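Long-range contact in fatty acid amide hydrolase (Candida albicans, PDB 6KVR), which probably hydrolyses monocarboxylic acid amides to the carboxylate and ammonium, as a member of the amidase signature family: residues P53-V65 and G218-S230. Residues are numbered along the deposited sequence; the frame is centred on the assembly and turned at random.
Sequences PIDDLIKDQFNAV and GLTKNPFNLLLSS
Two backbone hydrogen bonds join the link after helix 54-59 and the first turn of helix 64-70 to the double turn at 222-228: L226 N gives to F62 O (2.7 Å), and V65 N gives to P223 O. F62 O also takes a CA-H...O contact from N225, and the CA of N63 makes one to F224 O. V65 lays CG2 over the centre of the F224 ring, a CH-pi contact 3.9 Å from the centroid, while CG1 touches CE1 of the same ring. Helix 54-59 ends in a Schellman motif in which Q61 takes positive phi, and type I turns N222-N225 and N225-L228, each opened by an asparagine whose OD1 forms an Asx turn, shape the other partner; a helix-link-helix and a loop of double turns thus pack together in this amidase-signature enzyme, away from the predicted catalytic residues. Q61 and N225 run side by side: N225 ND2 meets an in-plane lone pair of Q61 OE1 (3.0 Å, 167° at the hydrogen), and the backbone carbonyls of V537 and S534 accept from N225 ND2 and Q61 NE2. L226, CG anti to its carbonyl carbon (chi1 -75°), sets CD1 against F62 CD2 (3.8 Å) and L57 CB. I58 rests CG1 on L226 O, and its CD1 crosses K221 at CE.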
ATOM      1  N   PRO A  53      30.173  32.122 -25.077  1.00 41.59           N
ATOM      2  CA  PRO A  53      28.749  31.817 -25.251  1.00 40.79           C
ATOM      3  C   PRO A  53      28.428  30.423 -24.724  1.00 41.39           C
ATOM      4  O   PRO A  53      29.274  29.522 -24.747  1.00 38.50           O
ATOM      5  CB  PRO A  53      28.556  31.916 -26.766  1.00 41.94           C
ATOM      6  CG  PRO A  53      29.557  32.967 -27.177  1.00 41.82           C
ATOM      7  CD  PRO A  53      30.755  32.737 -26.286  1.00 44.49           C
ATOM      8  N   ILE A  54      27.199  30.259 -24.219  1.00 39.03           N
ATOM      9  CA  ILE A  54      26.853  29.029 -23.505  1.00 37.23           C
ATOM     10  C   ILE A  54      26.995  27.814 -24.421  1.00 37.06           C
ATOM     11  O   ILE A  54      27.476  26.756 -23.999  1.00 37.72           O
ATOM     12  CB  ILE A  54      25.443  29.136 -22.889  1.00 35.98           C
ATOM     13  CG1 ILE A  54      25.092  27.867 -22.097  1.00 32.52           C
ATOM     14  CG2 ILE A  54      24.399  29.432 -23.946  1.00 39.81           C
ATOM     15  CD1 ILE A  54      25.928  27.704 -20.832  1.00 33.76           C
ATOM     16  N   ASP A  55      26.636  27.951 -25.701  1.00 34.51           N
ATOM     17  CA  ASP A  55      26.735  26.789 -26.577  1.00 39.62           C
ATOM     18  C   ASP A  55      28.183  26.404 -26.880  1.00 41.30           C
ATOM     19  O   ASP A  55      28.462  25.233 -27.160  1.00 37.07           O
ATOM     20  CB  ASP A  55      25.951  27.039 -27.859  1.00 37.53           C
ATOM     21  CG  ASP A  55      24.470  26.787 -27.665  1.00 56.80           C
ATOM     22  OD1 ASP A  55      23.684  27.767 -27.675  1.00 55.53           O
ATOM     23  OD2 ASP A  55      24.104  25.599 -27.454  1.00 54.44           O
ATOM     24  N   ASP A  56      29.117  27.357 -26.832  1.00 37.79           N
ATOM     25  CA  ASP A  56      30.529  26.987 -26.885  1.00 39.24           C
ATOM     26  C   ASP A  56      30.964  26.289 -25.606  1.00 38.02           C
ATOM     27  O   ASP A  56      31.747  25.332 -25.648  1.00 38.37           O
ATOM     28  CB  ASP A  56      31.394  28.219 -27.117  1.00 44.57           C
ATOM     29  CG  ASP A  56      31.197  28.802 -28.484  1.00 47.86           C
ATOM     30  OD1 ASP A  56      30.893  28.029 -29.422  1.00 49.36           O
ATOM     31  OD2 ASP A  56      31.324  30.035 -28.612  1.00 57.15           O
ATOM     32  N   LEU A  57      30.493  26.772 -24.453  1.00 35.46           N
ATOM     33  CA  LEU A  57      30.811  26.095 -23.204  1.00 34.24           C
ATOM     34  C   LEU A  57      30.269  24.677 -23.203  1.00 32.27           C
ATOM     35  O   LEU A  57      30.899  23.766 -22.643  1.00 30.97           O
ATOM     36  CB  LEU A  57      30.261  26.894 -22.023  1.00 33.73           C
ATOM     37  CG  LEU A  57      30.890  28.287 -21.850  1.00 38.86           C
ATOM     38  CD1 LEU A  57      30.302  29.051 -20.661  1.00 37.49           C
ATOM     39  CD2 LEU A  57      32.411  28.207 -21.742  1.00 36.26           C
ATOM     40  N   ILE A  58      29.123  24.459 -23.855  1.00 32.10           N
ATOM     41  CA  ILE A  58      28.578  23.110 -23.956  1.00 33.62           C
ATOM     42  C   ILE A  58      29.479  22.234 -24.822  1.00 32.83           C
ATOM     43  O   ILE A  58      29.861  21.128 -24.417  1.00 29.67           O
ATOM     44  CB  ILE A  58      27.130  23.154 -24.480  1.00 32.95           C
ATOM     45  CG1 ILE A  58      26.217  23.734 -23.384  1.00 30.55           C
ATOM     46  CG2 ILE A  58      26.660  21.759 -24.910  1.00 27.94           C
ATOM     47  CD1 ILE A  58      24.811  24.044 -23.825  1.00 31.93           C
ATOM     48  N   LYS A  59      29.871  22.729 -26.006  1.00 36.35           N
ATOM     49  CA  LYS A  59      30.733  21.929 -26.880  1.00 37.18           C
ATOM     50  C   LYS A  59      32.031  21.553 -26.187  1.00 33.66           C
ATOM     51  O   LYS A  59      32.573  20.470 -26.427  1.00 36.24           O
ATOM     52  CB  LYS A  59      31.037  22.674 -28.179  1.00 40.40           C
ATOM     53  CG  LYS A  59      29.979  22.499 -29.255  1.00 52.14           C
ATOM     54  CD  LYS A  59      30.210  23.430 -30.445  1.00 57.43           C
ATOM     55  CE  LYS A  59      29.084  23.283 -31.470  1.00 58.14           C
ATOM     56  NZ  LYS A  59      28.229  24.512 -31.548  1.00 58.04           N
ATOM     57  N   ASP A  60      32.507  22.408 -25.295  1.00 37.87           N
ATOM     58  CA  ASP A  60      33.798  22.280 -24.646  1.00 34.89           C
ATOM     59  C   ASP A  60      33.782  21.378 -23.421  1.00 32.83           C
ATOM     60  O   ASP A  60      34.833  21.205 -22.791  1.00 32.23           O
ATOM     61  CB  ASP A  60      34.280  23.668 -24.245  1.00 37.84           C
ATOM     62  CG  ASP A  60      35.101  24.326 -25.330  1.00 57.05           C
ATOM     63  OD1 ASP A  60      36.138  24.940 -24.999  1.00 62.96           O
ATOM     64  OD2 ASP A  60      34.714  24.210 -26.518  1.00 58.22           O
ATOM     65  N   GLN A  61      32.629  20.813 -23.057  1.00 33.59           N
ATOM     66  CA  GLN A  61      32.523  20.008 -21.839  1.00 26.52           C
ATOM     67  C   GLN A  61      32.966  20.825 -20.629  1.00 28.64           C
ATOM     68  O   GLN A  61      33.691  20.343 -19.762  1.00 30.20           O
ATOM     69  CB  GLN A  61      33.331  18.713 -21.956  1.00 23.99           C
ATOM     70  CG  GLN A  61      32.936  17.893 -23.174  1.00 25.25           C
ATOM     71  CD  GLN A  61      33.609  16.530 -23.241  1.00 31.95           C
ATOM     72  OE1 GLN A  61      33.379  15.657 -22.395  1.00 32.65           O
ATOM     73  NE2 GLN A  61      34.441  16.335 -24.268  1.00 33.35           N
ATOM     74  N   PHE A  62      32.562  22.093 -20.608  1.00 28.06           N
ATOM     75  CA  PHE A  62      32.892  23.004 -19.520  1.00 31.94           C
ATOM     76  C   PHE A  62      32.445  22.424 -18.177  1.00 36.69           C
ATOM     77  O   PHE A  62      31.322  21.932 -18.049  1.00 29.66           O
ATOM     78  CB  PHE A  62      32.212  24.352 -19.805  1.00 35.10           C
ATOM     79  CG  PHE A  62      32.632  25.473 -18.894  1.00 37.88           C
ATOM     80  CD1 PHE A  62      33.809  26.162 -19.116  1.00 35.72           C
ATOM     81  CD2 PHE A  62      31.825  25.861 -17.833  1.00 34.89           C
ATOM     82  CE1 PHE A  62      34.187  27.212 -18.284  1.00 39.26           C
ATOM     83  CE2 PHE A  62      32.197  26.899 -16.998  1.00 38.38           C
ATOM     84  CZ  PHE A  62      33.383  27.578 -17.225  1.00 36.18           C
ATOM     85  N   ASN A  63      33.343  22.452 -17.180  1.00 33.75           N
ATOM     86  CA  ASN A  63      33.024  22.024 -15.815  1.00 32.91           C
ATOM     87  C   ASN A  63      32.644  23.275 -15.030  1.00 35.85           C
ATOM     88  O   ASN A  63      33.518  23.992 -14.534  1.00 35.78           O
ATOM     89  CB  ASN A  63      34.205  21.285 -15.182  1.00 33.46           C
ATOM     90  CG  ASN A  63      33.944  20.852 -13.732  1.00 34.41           C
ATOM     91  OD1 ASN A  63      33.096  21.410 -13.029  1.00 32.28           O
ATOM     92  ND2 ASN A  63      34.696  19.853 -13.279  1.00 28.37           N
ATOM     93  N   ALA A  64      31.335  23.540 -14.913  1.00 32.44           N
ATOM     94  CA  ALA A  64      30.904  24.772 -14.259  1.00 31.60           C
ATOM     95  C   ALA A  64      31.229  24.769 -12.770  1.00 31.49           C
ATOM     96  O   ALA A  64      31.489  25.829 -12.196  1.00 30.51           O
ATOM     97  CB  ALA A  64      29.409  25.005 -14.478  1.00 29.52           C
ATOM     98  N   VAL A  65      31.235  23.602 -12.129  1.00 31.67           N
ATOM     99  CA  VAL A  65      31.539  23.553 -10.697  1.00 32.85           C
ATOM    100  C   VAL A  65      32.985  23.972 -10.441  1.00 35.98           C
ATOM    101  O   VAL A  65      33.277  24.714  -9.495  1.00 31.82           O
ATOM    102  CB  VAL A  65      31.246  22.146 -10.144  1.00 32.32           C
ATOM    103  CG1 VAL A  65      31.736  22.014  -8.697  1.00 37.54           C
ATOM    104  CG2 VAL A  65      29.754  21.843 -10.251  1.00 32.36           C
ATOM    105  N   GLY A 218      13.743  24.074 -22.879  1.00 29.81           N
ATOM    106  CA  GLY A 218      14.751  23.305 -23.612  1.00 32.18           C
ATOM    107  C   GLY A 218      15.443  22.275 -22.735  1.00 33.32           C
ATOM    108  O   GLY A 218      14.785  21.500 -22.035  1.00 37.27           O
ATOM    109  N   LEU A 219      16.775  22.256 -22.768  1.00 29.97           N
ATOM    110  CA  LEU A 219      17.569  21.243 -22.082  1.00 30.72           C
ATOM    111  C   LEU A 219      18.243  21.806 -20.837  1.00 26.61           C
ATOM    112  O   LEU A 219      18.672  22.964 -20.806  1.00 29.66           O
ATOM    113  CB  LEU A 219      18.654  20.667 -23.003  1.00 26.62           C
ATOM    114  CG  LEU A 219      18.234  20.101 -24.348  1.00 32.26           C
ATOM    115  CD1 LEU A 219      19.444  19.961 -25.293  1.00 34.40           C
ATOM    116  CD2 LEU A 219      17.501  18.765 -24.152  1.00 27.77           C
ATOM    117  N   THR A 220      18.364  20.961 -19.820  1.00 24.64           N
ATOM    118  CA  THR A 220      19.127  21.277 -18.611  1.00 27.40           C
ATOM    119  C   THR A 220      20.423  20.477 -18.625  1.00 25.84           C
ATOM    120  O   THR A 220      20.414  19.295 -18.973  1.00 26.53           O
ATOM    121  CB  THR A 220      18.293  20.976 -17.358  1.00 25.67           C
ATOM    122  OG1 THR A 220      17.138  21.826 -17.368  1.00 25.95           O
ATOM    123  CG2 THR A 220      19.085  21.195 -16.048  1.00 23.14           C
ATOM    124  N   LYS A 221      21.539  21.112 -18.262  1.00 25.45           N
ATOM    125  CA  LYS A 221      22.862  20.532 -18.475  1.00 27.35           C
ATOM    126  C   LYS A 221      23.546  20.151 -17.164  1.00 26.13           C
ATOM    127  O   LYS A 221      23.245  20.696 -16.100  1.00 25.27           O
ATOM    128  CB  LYS A 221      23.761  21.505 -19.257  1.00 26.75           C
ATOM    129  CG  LYS A 221      23.370  21.652 -20.729  1.00 29.19           C
ATOM    130  CD  LYS A 221      23.362  20.287 -21.446  1.00 26.35           C
ATOM    131  CE  LYS A 221      23.368  20.475 -22.967  1.00 28.75           C
ATOM    132  NZ  LYS A 221      23.637  19.207 -23.681  1.00 26.81           N
ATOM    133  N   ASN A 222      24.521  19.237 -17.274  1.00 25.28           N
ATOM    134  CA  ASN A 222      25.246  18.724 -16.099  1.00 26.43           C
ATOM    135  C   ASN A 222      26.231  19.756 -15.563  1.00 24.63           C
ATOM    136  O   ASN A 222      27.038  20.288 -16.326  1.00 27.04           O
ATOM    137  CB  ASN A 222      26.002  17.442 -16.460  1.00 28.75           C
ATOM    138  CG  ASN A 222      26.507  16.690 -15.240  1.00 27.02           C
ATOM    139  OD1 ASN A 222      27.167  17.258 -14.352  1.00 25.54           O
ATOM    140  ND2 ASN A 222      26.203  15.399 -15.189  1.00 24.73           N
ATOM    141  N   PRO A 223      26.213  20.056 -14.264  1.00 28.55           N
ATOM    142  CA  PRO A 223      27.103  21.113 -13.757  1.00 26.02           C
ATOM    143  C   PRO A 223      28.590  20.731 -13.725  1.00 31.42           C
ATOM    144  O   PRO A 223      29.430  21.627 -13.590  1.00 31.83           O
ATOM    145  CB  PRO A 223      26.549  21.390 -12.347  1.00 30.05           C
ATOM    146  CG  PRO A 223      25.893  20.119 -11.935  1.00 27.14           C
ATOM    147  CD  PRO A 223      25.331  19.511 -13.209  1.00 24.72           C
ATOM    148  N   PHE A 224      28.951  19.451 -13.846  1.00 30.48           N
ATOM    149  CA  PHE A 224      30.352  19.036 -13.873  1.00 29.02           C
ATOM    150  C   PHE A 224      30.902  18.874 -15.286  1.00 29.74           C
ATOM    151  O   PHE A 224      32.116  18.700 -15.453  1.00 28.18           O
ATOM    152  CB  PHE A 224      30.528  17.716 -13.104  1.00 28.55           C
ATOM    153  CG  PHE A 224      30.401  17.867 -11.614  1.00 32.66           C
ATOM    154  CD1 PHE A 224      31.512  18.172 -10.835  1.00 35.42           C
ATOM    155  CD2 PHE A 224      29.165  17.725 -10.992  1.00 28.72           C
ATOM    156  CE1 PHE A 224      31.393  18.317  -9.451  1.00 36.15           C
ATOM    157  CE2 PHE A 224      29.034  17.872  -9.618  1.00 32.05           C
ATOM    158  CZ  PHE A 224      30.151  18.168  -8.845  1.00 35.14           C
ATOM    159  N   ASN A 225      30.040  18.929 -16.292  1.00 27.05           N
ATOM    160  CA  ASN A 225      30.400  18.789 -17.692  1.00 26.38           C
ATOM    161  C   ASN A 225      29.183  19.235 -18.477  1.00 27.52           C
ATOM    162  O   ASN A 225      28.216  18.473 -18.597  1.00 26.91           O
ATOM    163  CB  ASN A 225      30.782  17.340 -18.026  1.00 25.79           C
ATOM    164  CG  ASN A 225      31.186  17.148 -19.493  1.00 25.34           C
ATOM    165  OD1 ASN A 225      30.710  17.851 -20.381  1.00 25.08           O
ATOM    166  ND2 ASN A 225      32.068  16.179 -19.745  1.00 27.60           N
ATOM    167  N   LEU A 226      29.209  20.464 -18.997  1.00 27.59           N
ATOM    168  CA  LEU A 226      28.027  21.065 -19.603  1.00 24.95           C
ATOM    169  C   LEU A 226      27.635  20.432 -20.930  1.00 27.46           C
ATOM    170  O   LEU A 226      26.564  20.759 -21.456  1.00 29.85           O
ATOM    171  CB  LEU A 226      28.228  22.565 -19.794  1.00 28.52           C
ATOM    172  CG  LEU A 226      28.151  23.441 -18.541  1.00 30.67           C
ATOM    173  CD1 LEU A 226      28.358  24.919 -18.912  1.00 28.98           C
ATOM    174  CD2 LEU A 226      26.830  23.261 -17.818  1.00 25.83           C
ATOM    175  N   LEU A 227      28.449  19.545 -21.499  1.00 25.26           N
ATOM    176  CA  LEU A 227      27.939  18.802 -22.647  1.00 26.20           C
ATOM    177  C   LEU A 227      26.892  17.768 -22.215  1.00 28.83           C
ATOM    178  O   LEU A 227      25.965  17.466 -22.982  1.00 26.89           O
ATOM    179  CB  LEU A 227      29.087  18.133 -23.406  1.00 23.81           C
ATOM    180  CG  LEU A 227      28.713  17.222 -24.591  1.00 31.38           C
ATOM    181  CD1 LEU A 227      28.051  17.986 -25.734  1.00 24.34           C
ATOM    182  CD2 LEU A 227      29.929  16.478 -25.106  1.00 29.16           C
ATOM    183  N   LEU A 228      26.997  17.245 -20.990  1.00 20.78           N
ATOM    184  CA  LEU A 228      26.161  16.122 -20.578  1.00 25.40           C
ATOM    185  C   LEU A 228      24.824  16.576 -20.002  1.00 26.92           C
ATOM    186  O   LEU A 228      24.659  17.705 -19.530  1.00 26.35           O
ATOM    187  CB  LEU A 228      26.885  15.246 -19.550  1.00 23.36           C
ATOM    188  CG  LEU A 228      28.329  14.936 -19.977  1.00 29.76           C
ATOM    189  CD1 LEU A 228      29.034  14.134 -18.903  1.00 20.20           C
ATOM    190  CD2 LEU A 228      28.359  14.209 -21.353  1.00 23.95           C
ATOM    191  N   SER A 229      23.858  15.662 -20.049  1.00 25.63           N
ATOM    192  CA  SER A 229      22.593  15.861 -19.360  1.00 24.75           C
ATOM    193  C   SER A 229      22.780  15.811 -17.847  1.00 26.54           C
ATOM    194  O   SER A 229      23.626  15.082 -17.322  1.00 24.85           O
ATOM    195  CB  SER A 229      21.598  14.784 -19.782  1.00 28.21           C
ATOM    196  OG  SER A 229      20.581  14.647 -18.813  1.00 28.46           O
ATOM    197  N   SER A 230      21.958  16.579 -17.134  1.00 26.37           N
ATOM    198  CA  SER A 230      21.873  16.445 -15.685  1.00 23.54           C
ATOM    199  C   SER A 230      20.882  15.369 -15.262  1.00 26.98           C
ATOM    200  O   SER A 230      20.710  15.148 -14.057  1.00 28.37           O
ATOM    201  CB  SER A 230      21.498  17.789 -15.040  1.00 29.56           C
ATOM    202  OG  SER A 230      20.106  18.077 -15.188  1.00 31.82           O
TER